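Local coordinates for protein PnpC (Pseudomonas putida, PDB 3N9T) that catalyses, as a hydroxyquinol 1,2-dioxygenase of the intradiol family, the ferric-iron-dependent oxidative cleavage of the aromatic ring of hydroxyquinol, at residues 259-264 and 277-282; 129-134 and 183-188. One frame throughout, in Å; residues are numbered along the deposited sequence.

Interaction 1: residues 259-264 and 277-282; sequences YEDRPA and PYKSAY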
ATOM      1  N   TYR A 259      16.720  -4.842 -35.098  1.00 18.61           N
ATOM      2  CA  TYR A 259      16.369  -5.924 -35.996  1.00 20.66           C
ATOM      3  C   TYR A 259      16.615  -5.456 -37.471  1.00 22.42           C
ATOM      4  O   TYR A 259      15.749  -4.824 -38.050  1.00 22.52           O
ATOM      5  CB  TYR A 259      14.946  -6.383 -35.770  1.00 19.30           C
ATOM      6  CG  TYR A 259      14.775  -7.222 -34.505  1.00 20.40           C
ATOM      7  CD1 TYR A 259      14.802  -6.634 -33.250  1.00 18.77           C
ATOM      8  CD2 TYR A 259      14.543  -8.581 -34.592  1.00 15.39           C
ATOM      9  CE1 TYR A 259      14.637  -7.405 -32.060  1.00 19.14           C
ATOM     10  CE2 TYR A 259      14.381  -9.375 -33.444  1.00 18.67           C
ATOM     11  CZ  TYR A 259      14.436  -8.781 -32.177  1.00 16.26           C
ATOM     12  OH  TYR A 259      14.236  -9.592 -31.101  1.00 11.83           O
ATOM     13  N   GLU A 260      17.805  -5.737 -38.015  1.00 23.11           N
ATOM     14  CA  GLU A 260      18.215  -5.226 -39.360  1.00 24.89           C
ATOM     15  C   GLU A 260      17.618  -6.070 -40.436  1.00 24.70           C
ATOM     16  O   GLU A 260      17.365  -7.253 -40.236  1.00 25.36           O
ATOM     17  CB  GLU A 260      19.732  -5.278 -39.539  1.00 24.14           C
ATOM     18  CG  GLU A 260      20.528  -4.695 -38.408  1.00 29.72           C
ATOM     19  CD  GLU A 260      22.023  -4.680 -38.706  1.00 33.71           C
ATOM     20  OE1 GLU A 260      22.499  -5.479 -39.551  1.00 31.62           O
ATOM     21  OE2 GLU A 260      22.711  -3.828 -38.127  1.00 36.19           O
ATOM     22  N   ASP A 261      17.384  -5.484 -41.592  1.00 24.66           N
ATOM     23  CA  ASP A 261      16.869  -6.257 -42.731  1.00 25.65           C
ATOM     24  C   ASP A 261      18.070  -6.838 -43.440  1.00 23.32           C
ATOM     25  O   ASP A 261      18.982  -6.130 -43.760  1.00 24.84           O
ATOM     26  CB  ASP A 261      16.017  -5.362 -43.648  1.00 26.12           C
ATOM     27  CG  ASP A 261      14.866  -4.702 -42.885  1.00 30.66           C
ATOM     28  OD1 ASP A 261      13.819  -5.359 -42.745  1.00 35.09           O
ATOM     29  OD2 ASP A 261      15.029  -3.547 -42.400  1.00 35.97           O
ATOM     30  N   ARG A 262      18.117  -8.150 -43.608  1.00 23.40           N
ATOM     31  CA  ARG A 262      19.287  -8.761 -44.221  1.00 21.93           C
ATOM     32  C   ARG A 262      18.919  -9.474 -45.512  1.00 21.67           C
ATOM     33  O   ARG A 262      17.798  -9.953 -45.623  1.00 19.54           O
ATOM     34  CB  ARG A 262      19.889  -9.820 -43.288  1.00 21.96           C
ATOM     35  CG  ARG A 262      20.456  -9.252 -42.014  1.00 21.34           C
ATOM     36  CD  ARG A 262      21.646  -8.356 -42.306  1.00 24.74           C
ATOM     37  NE  ARG A 262      22.229  -8.096 -41.003  1.00 32.19           N
ATOM     38  CZ  ARG A 262      23.102  -8.925 -40.434  1.00 34.26           C
ATOM     39  NH1 ARG A 262      23.499 -10.011 -41.096  1.00 30.17           N
ATOM     40  NH2 ARG A 262      23.569  -8.662 -39.212  1.00 35.58           N
ATOM     41  N   PRO A 263      19.919  -9.657 -46.418  1.00 22.19           N
ATOM     42  CA  PRO A 263      19.724 -10.331 -47.732  1.00 23.60           C
ATOM     43  C   PRO A 263      19.612 -11.810 -47.508  1.00 25.59           C
ATOM     44  O   PRO A 263      20.141 -12.323 -46.490  1.00 25.32           O
ATOM     45  CB  PRO A 263      21.025 -10.019 -48.484  1.00 23.25           C
ATOM     46  CG  PRO A 263      22.053  -9.666 -47.431  1.00 24.07           C
ATOM     47  CD  PRO A 263      21.275  -9.085 -46.265  1.00 21.74           C
ATOM     48  N   ALA A 264      18.932 -12.508 -48.406  1.00 26.34           N
ATOM     49  CA  ALA A 264      19.013 -13.975 -48.406  1.00 27.73           C
ATOM     50  C   ALA A 264      20.471 -14.378 -48.511  1.00 27.73           C
ATOM     51  O   ALA A 264      21.254 -13.675 -49.151  1.00 27.36           O
ATOM     52  CB  ALA A 264      18.219 -14.585 -49.511  1.00 28.49           C
ATOM     53  N   PRO A 277      15.308 -13.291 -47.532  1.00 28.19           N
ATOM     54  CA  PRO A 277      15.636 -12.048 -46.850  1.00 27.34           C
ATOM     55  C   PRO A 277      14.921 -12.066 -45.503  1.00 26.66           C
ATOM     56  O   PRO A 277      13.824 -12.637 -45.392  1.00 26.17           O
ATOM     57  CB  PRO A 277      15.023 -10.974 -47.784  1.00 28.15           C
ATOM     58  CG  PRO A 277      15.081 -11.582 -49.107  1.00 26.54           C
ATOM     59  CD  PRO A 277      14.648 -13.017 -48.823  1.00 28.68           C
ATOM     60  N   TYR A 278      15.537 -11.508 -44.461  1.00 24.20           N
ATOM     61  CA  TYR A 278      15.036 -11.824 -43.105  1.00 22.59           C
ATOM     62  C   TYR A 278      15.432 -10.733 -42.150  1.00 20.77           C
ATOM     63  O   TYR A 278      16.272  -9.875 -42.477  1.00 20.50           O
ATOM     64  CB  TYR A 278      15.563 -13.214 -42.598  1.00 23.19           C
ATOM     65  CG  TYR A 278      17.068 -13.238 -42.437  1.00 22.09           C
ATOM     66  CD1 TYR A 278      17.898 -13.392 -43.529  1.00 17.30           C
ATOM     67  CD2 TYR A 278      17.661 -13.104 -41.166  1.00 22.80           C
ATOM     68  CE1 TYR A 278      19.318 -13.391 -43.371  1.00 19.88           C
ATOM     69  CE2 TYR A 278      19.003 -13.076 -41.011  1.00 17.05           C
ATOM     70  CZ  TYR A 278      19.851 -13.238 -42.124  1.00 21.07           C
ATOM     71  OH  TYR A 278      21.242 -13.245 -41.979  1.00 23.45           O
ATOM     72  N   LYS A 279      14.828 -10.746 -40.964  1.00 20.11           N
ATOM     73  CA  LYS A 279      15.243  -9.783 -39.929  1.00 19.07           C
ATOM     74  C   LYS A 279      16.277 -10.392 -38.953  1.00 17.87           C
ATOM     75  O   LYS A 279      16.145 -11.535 -38.608  1.00 17.18           O
ATOM     76  CB  LYS A 279      14.011  -9.269 -39.169  1.00 19.26           C
ATOM     77  CG  LYS A 279      12.899  -8.677 -40.088  1.00 23.44           C
ATOM     78  CD  LYS A 279      13.108  -7.130 -40.128  1.00 29.23           C
ATOM     79  CE  LYS A 279      11.937  -6.422 -40.890  1.00 31.64           C
ATOM     80  NZ  LYS A 279      12.115  -4.928 -40.709  1.00 27.73           N
ATOM     81  N   SER A 280      17.281  -9.614 -38.526  1.00 17.40           N
ATOM     82  CA  SER A 280      18.363 -10.173 -37.716  1.00 20.25           C
ATOM     83  C   SER A 280      18.741  -9.235 -36.620  1.00 18.85           C
ATOM     84  O   SER A 280      18.968  -8.041 -36.893  1.00 20.02           O
ATOM     85  CB  SER A 280      19.666 -10.291 -38.521  1.00 21.41           C
ATOM     86  OG  SER A 280      20.407 -11.317 -37.894  1.00 27.44           O
ATOM     87  N   ALA A 281      18.884  -9.766 -35.419  1.00 17.59           N
ATOM     88  CA  ALA A 281      19.310  -8.975 -34.257  1.00 17.04           C
ATOM     89  C   ALA A 281      20.525  -9.686 -33.597  1.00 17.38           C
ATOM     90  O   ALA A 281      20.452 -10.896 -33.285  1.00 16.59           O
ATOM     91  CB  ALA A 281      18.164  -8.848 -33.295  1.00 16.47           C
ATOM     92  N   TYR A 282      21.594  -8.929 -33.391  1.00 15.19           N
ATOM     93  CA  TYR A 282      22.865  -9.475 -32.953  1.00 15.69           C
ATOM     94  C   TYR A 282      23.154  -8.926 -31.582  1.00 15.87           C
ATOM     95  O   TYR A 282      23.157  -7.685 -31.412  1.00 17.18           O
ATOM     96  CB  TYR A 282      24.047  -9.035 -33.894  1.00 14.33           C
ATOM     97  CG  TYR A 282      25.392  -9.595 -33.407  1.00 15.20           C
ATOM     98  CD1 TYR A 282      25.729 -10.909 -33.629  1.00 14.33           C
ATOM     99  CD2 TYR A 282      26.293  -8.777 -32.712  1.00 16.45           C
ATOM    100  CE1 TYR A 282      26.922 -11.429 -33.159  1.00 18.70           C
ATOM    101  CE2 TYR A 282      27.477  -9.253 -32.282  1.00 18.87           C
ATOM    102  CZ  TYR A 282      27.784 -10.583 -32.484  1.00 20.56           C
ATOM    103  OH  TYR A 282      28.945 -11.104 -32.013  1.00 24.27           O
TER
HETATM  104  O   HOH W   1      22.136  -7.726 -37.093  1.00 28.73           O

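Interaction 2: residues 129-134 and 183-188; sequences PALVYG and CFAIQT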
ATOM      1  N   PRO A 129       9.751 -13.625 -39.760  1.00 22.94           N
ATOM      2  CA  PRO A 129      10.912 -14.481 -39.337  1.00 22.11           C
ATOM      3  C   PRO A 129      12.103 -13.623 -38.900  1.00 20.85           C
ATOM      4  O   PRO A 129      12.347 -12.555 -39.503  1.00 20.58           O
ATOM      5  CB  PRO A 129      11.245 -15.274 -40.642  1.00 21.91           C
ATOM      6  CG  PRO A 129       9.782 -15.415 -41.306  1.00 24.14           C
ATOM      7  CD  PRO A 129       9.342 -13.920 -41.166  1.00 23.84           C
ATOM      8  N   ALA A 130      12.816 -14.036 -37.841  1.00 19.02           N
ATOM      9  CA  ALA A 130      13.979 -13.257 -37.416  1.00 16.86           C
ATOM     10  C   ALA A 130      15.051 -14.235 -36.954  1.00 13.95           C
ATOM     11  O   ALA A 130      14.748 -15.268 -36.412  1.00 14.29           O
ATOM     12  CB  ALA A 130      13.590 -12.281 -36.246  1.00 15.95           C
ATOM     13  N   LEU A 131      16.292 -13.859 -37.135  1.00 14.79           N
ATOM     14  CA  LEU A 131      17.394 -14.637 -36.503  1.00 14.75           C
ATOM     15  C   LEU A 131      17.919 -13.763 -35.375  1.00 14.99           C
ATOM     16  O   LEU A 131      18.340 -12.607 -35.653  1.00 14.96           O
ATOM     17  CB  LEU A 131      18.522 -14.838 -37.505  1.00 14.07           C
ATOM     18  CG  LEU A 131      19.790 -15.531 -36.940  1.00 15.39           C
ATOM     19  CD1 LEU A 131      19.426 -16.954 -36.367  1.00 12.28           C
ATOM     20  CD2 LEU A 131      20.855 -15.593 -38.055  1.00 14.15           C
ATOM     21  N   VAL A 132      17.870 -14.248 -34.116  1.00 12.56           N
ATOM     22  CA  VAL A 132      18.488 -13.514 -32.996  1.00 12.14           C
ATOM     23  C   VAL A 132      19.749 -14.297 -32.666  1.00 12.04           C
ATOM     24  O   VAL A 132      19.686 -15.485 -32.379  1.00 13.91           O
ATOM     25  CB  VAL A 132      17.521 -13.372 -31.764  1.00 11.44           C
ATOM     26  CG1 VAL A 132      18.310 -12.690 -30.554  1.00 10.40           C
ATOM     27  CG2 VAL A 132      16.270 -12.543 -32.136  1.00 12.38           C
ATOM     28  N   TYR A 133      20.908 -13.688 -32.778  1.00 12.38           N
ATOM     29  CA  TYR A 133      22.144 -14.432 -32.584  1.00 13.17           C
ATOM     30  C   TYR A 133      23.201 -13.553 -31.903  1.00 14.97           C
ATOM     31  O   TYR A 133      23.029 -12.325 -31.765  1.00 14.64           O
ATOM     32  CB  TYR A 133      22.658 -14.984 -33.954  1.00 12.85           C
ATOM     33  CG  TYR A 133      23.252 -13.966 -34.875  1.00 13.32           C
ATOM     34  CD1 TYR A 133      22.478 -12.878 -35.364  1.00 13.66           C
ATOM     35  CD2 TYR A 133      24.539 -14.139 -35.394  1.00 15.06           C
ATOM     36  CE1 TYR A 133      23.046 -11.908 -36.237  1.00 17.51           C
ATOM     37  CE2 TYR A 133      25.105 -13.196 -36.285  1.00 17.69           C
ATOM     38  CZ  TYR A 133      24.342 -12.110 -36.716  1.00 20.82           C
ATOM     39  OH  TYR A 133      24.903 -11.190 -37.569  1.00 20.94           O
ATOM     40  N   GLY A 134      24.305 -14.173 -31.464  1.00 14.20           N
ATOM     41  CA  GLY A 134      25.334 -13.381 -30.772  1.00 15.45           C
ATOM     42  C   GLY A 134      26.230 -14.301 -29.951  1.00 14.12           C
ATOM     43  O   GLY A 134      26.474 -15.441 -30.337  1.00 14.85           O
ATOM     44  N   CYS A 183      29.024 -18.678 -29.089  1.00 19.25           N
ATOM     45  CA  CYS A 183      28.014 -18.232 -30.045  1.00 17.89           C
ATOM     46  C   CYS A 183      26.693 -18.933 -29.767  1.00 17.49           C
ATOM     47  O   CYS A 183      26.658 -20.154 -29.443  1.00 16.18           O
ATOM     48  CB  CYS A 183      28.495 -18.518 -31.487  1.00 18.08           C
ATOM     49  SG  CYS A 183      29.907 -17.520 -31.932  1.00 21.23           S
ATOM     50  N   PHE A 184      25.618 -18.162 -29.915  1.00 15.84           N
ATOM     51  CA  PHE A 184      24.278 -18.757 -29.896  1.00 14.80           C
ATOM     52  C   PHE A 184      23.464 -18.253 -31.116  1.00 14.48           C
ATOM     53  O   PHE A 184      23.770 -17.213 -31.672  1.00 14.53           O
ATOM     54  CB  PHE A 184      23.564 -18.373 -28.593  1.00 13.35           C
ATOM     55  CG  PHE A 184      23.180 -16.953 -28.516  1.00 14.44           C
ATOM     56  CD1 PHE A 184      21.929 -16.533 -28.999  1.00 15.32           C
ATOM     57  CD2 PHE A 184      24.030 -16.039 -27.935  1.00  9.07           C
ATOM     58  CE1 PHE A 184      21.562 -15.198 -28.967  1.00 14.53           C
ATOM     59  CE2 PHE A 184      23.667 -14.701 -27.871  1.00 13.70           C
ATOM     60  CZ  PHE A 184      22.457 -14.272 -28.398  1.00 13.13           C
ATOM     61  N   ALA A 185      22.422 -18.968 -31.473  1.00 13.44           N
ATOM     62  CA  ALA A 185      21.545 -18.546 -32.535  1.00 14.39           C
ATOM     63  C   ALA A 185      20.160 -19.143 -32.343  1.00 14.27           C
ATOM     64  O   ALA A 185      19.965 -20.345 -32.012  1.00 12.92           O
ATOM     65  CB  ALA A 185      22.144 -18.906 -33.931  1.00 13.30           C
ATOM     66  N   ILE A 186      19.185 -18.261 -32.500  1.00 14.75           N
ATOM     67  CA  ILE A 186      17.789 -18.531 -32.195  1.00 14.68           C
ATOM     68  C   ILE A 186      16.973 -18.074 -33.416  1.00 16.07           C
ATOM     69  O   ILE A 186      17.033 -16.908 -33.792  1.00 15.54           O
ATOM     70  CB  ILE A 186      17.353 -17.613 -31.007  1.00 15.85           C
ATOM     71  CG1 ILE A 186      18.148 -17.979 -29.719  1.00 14.45           C
ATOM     72  CG2 ILE A 186      15.827 -17.738 -30.808  1.00 11.08           C
ATOM     73  CD1 ILE A 186      17.972 -16.979 -28.533  1.00 15.03           C
ATOM     74  N   GLN A 187      16.188 -18.965 -34.019  1.00 16.90           N
ATOM     75  CA  GLN A 187      15.246 -18.502 -35.041  1.00 16.52           C
ATOM     76  C   GLN A 187      13.901 -18.319 -34.362  1.00 16.83           C
ATOM     77  O   GLN A 187      13.466 -19.166 -33.577  1.00 14.80           O
ATOM     78  CB  GLN A 187      15.139 -19.484 -36.229  1.00 17.21           C
ATOM     79  CG  GLN A 187      16.320 -19.353 -37.238  1.00 18.62           C
ATOM     80  CD  GLN A 187      16.103 -20.265 -38.476  1.00 25.47           C
ATOM     81  OE1 GLN A 187      16.538 -21.417 -38.500  1.00 26.76           O
ATOM     82  NE2 GLN A 187      15.408 -19.758 -39.464  1.00 24.29           N
ATOM     83  N   THR A 188      13.256 -17.197 -34.694  1.00 16.09           N
ATOM     84  CA  THR A 188      12.007 -16.837 -34.090  1.00 16.60           C
ATOM     85  C   THR A 188      11.206 -15.906 -35.009  1.00 18.04           C
ATOM     86  O   THR A 188      11.472 -15.800 -36.228  1.00 17.18           O
ATOM     87  CB  THR A 188      12.243 -16.271 -32.659  1.00 16.56           C
ATOM     88  OG1 THR A 188      11.006 -16.105 -31.960  1.00 14.42           O
ATOM     89  CG2 THR A 188      13.110 -14.966 -32.611  1.00 13.73           C
TER

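Interaction 1: residues 259-264 and 277-282
Arg262 and Tyr278 face each other as an antiparallel hydrogen-bonded pair, and the aliphatic start of the arginine lies on the tyrosine ring. Arg262 CB sits 3.8 Å from the centroid of the Tyr278 ring, a CH-pi contact over the face but shifted toward the rim on the CZ side. The ring reaches under the arginine because Tyr278 CG stands between its backbone N and carbonyl carbon (chi1 64°), which swings the phenol across toward the strand of Arg262. The Arg262 chain then bends beyond CB, and Ser280 CB packs over one face of the guanidinium, whose plane is turned 55° from the Tyr278 ring. Arg262 NE donates to the anti lone pair of Glu260 OE1 at 3.0 Å, while Asp266 takes NH1 in a salt bridge and Tyr133 OH bonds to NH2, so the charged group is gripped from several directions. With an alanine at Tyr278, Arg262 CB is likely to lose the ring face it rests on, and the arginine chain to become freer to shift. On the other face of the sheet, Asp261 and Lys279 lie side by side as a salt bridge whose exact geometry is doubtful. Two residue pairs along from there, Ala281 CB is centred over the Tyr259 ring, 3.7 Å from its centroid and only 5° off the normal. The backbones are tied by Arg262 N to Tyr278 O at 2.8 Å, with Tyr278 N returning a bond to Arg262 O, and by a reciprocal pair between Glu260 and Ser280. This places strand 256-262 beside strand 278-287 in the mixed sheet of the dioxygenase domain; strand 129-138 runs parallel along the other edge of 278-287, with Val132 touching Tyr259 and Leu131 touching Tyr278.

Interaction 2: residues 129-134 and 183-188
Residues 129-134 and 183-188 pair as antiparallel strands, their short axes 4.6 Å apart at 165°, with reciprocal backbone hydrogen bonds at Ala130-Thr188, Val132-Ile186 and Gly134-Phe184. They belong to the beta-sandwich catalytic domain of intradiol dioxygenases. Val132 N to Ile186 O, 2.8 Å, is nearly straight at 163°. On the face that carries Val132, Ile186 and Thr188, the valine CG2 and threonine CG2 meet at 4.0 Å as the two side chains cross diagonally, whereas the hydroxyl of Thr188 goes to Gln153. Val151 of strand 148-152 packs on Ile186 there. The reverse face is gathered round Ala185: its CB touches Tyr133 CB at 4.0 Å and Leu131 CD1 at 4.1 Å. Leu131 CD2, on the other branch, lies over one face of the neighbouring Tyr133 ring, near its rim, while the phenol oxygen is hydrogen-bonded to Asp268. Phe184 instead turns its ring back across the partner strand, CG held between backbone N and carbonyl carbon (chi1 70°), and one ring face lies against the peptide joining Tyr133 to Gly134. Glycine suits this place doubly, since a beta carbon would come tight against the ring and, at these backbone angles, be jammed against the preceding carbonyl. Gly134 N stands 3.5 Å above the Phe184 ring plane, offset toward the rim.

Interactions 1 and 2 are two strand pairs of one sheet, linked by the pairing of strand 278-287 with strand 129-138, their centres 10 Å apart. Across that pairing Lys279 O lies 2.8 Å from Leu131 N, and Ala281 O lies 2.9 Å from Tyr133 N, both probable hydrogen bonds. Side chains join them too, with Ser280 OG packed 3.2 Å from Tyr133 CE1. Strand order is thus 256-262, 278-287, 129-138, 183-189. Neither contact supplies an iron ligand; Tyr160, Tyr194, His218 and His220 do that. The side chain of Tyr259 in interaction 1 is about 12 Å from the bound Fe(III) ion. The side chain of Thr188 in interaction 2 is about 13 Å from the bound Fe(III) ion.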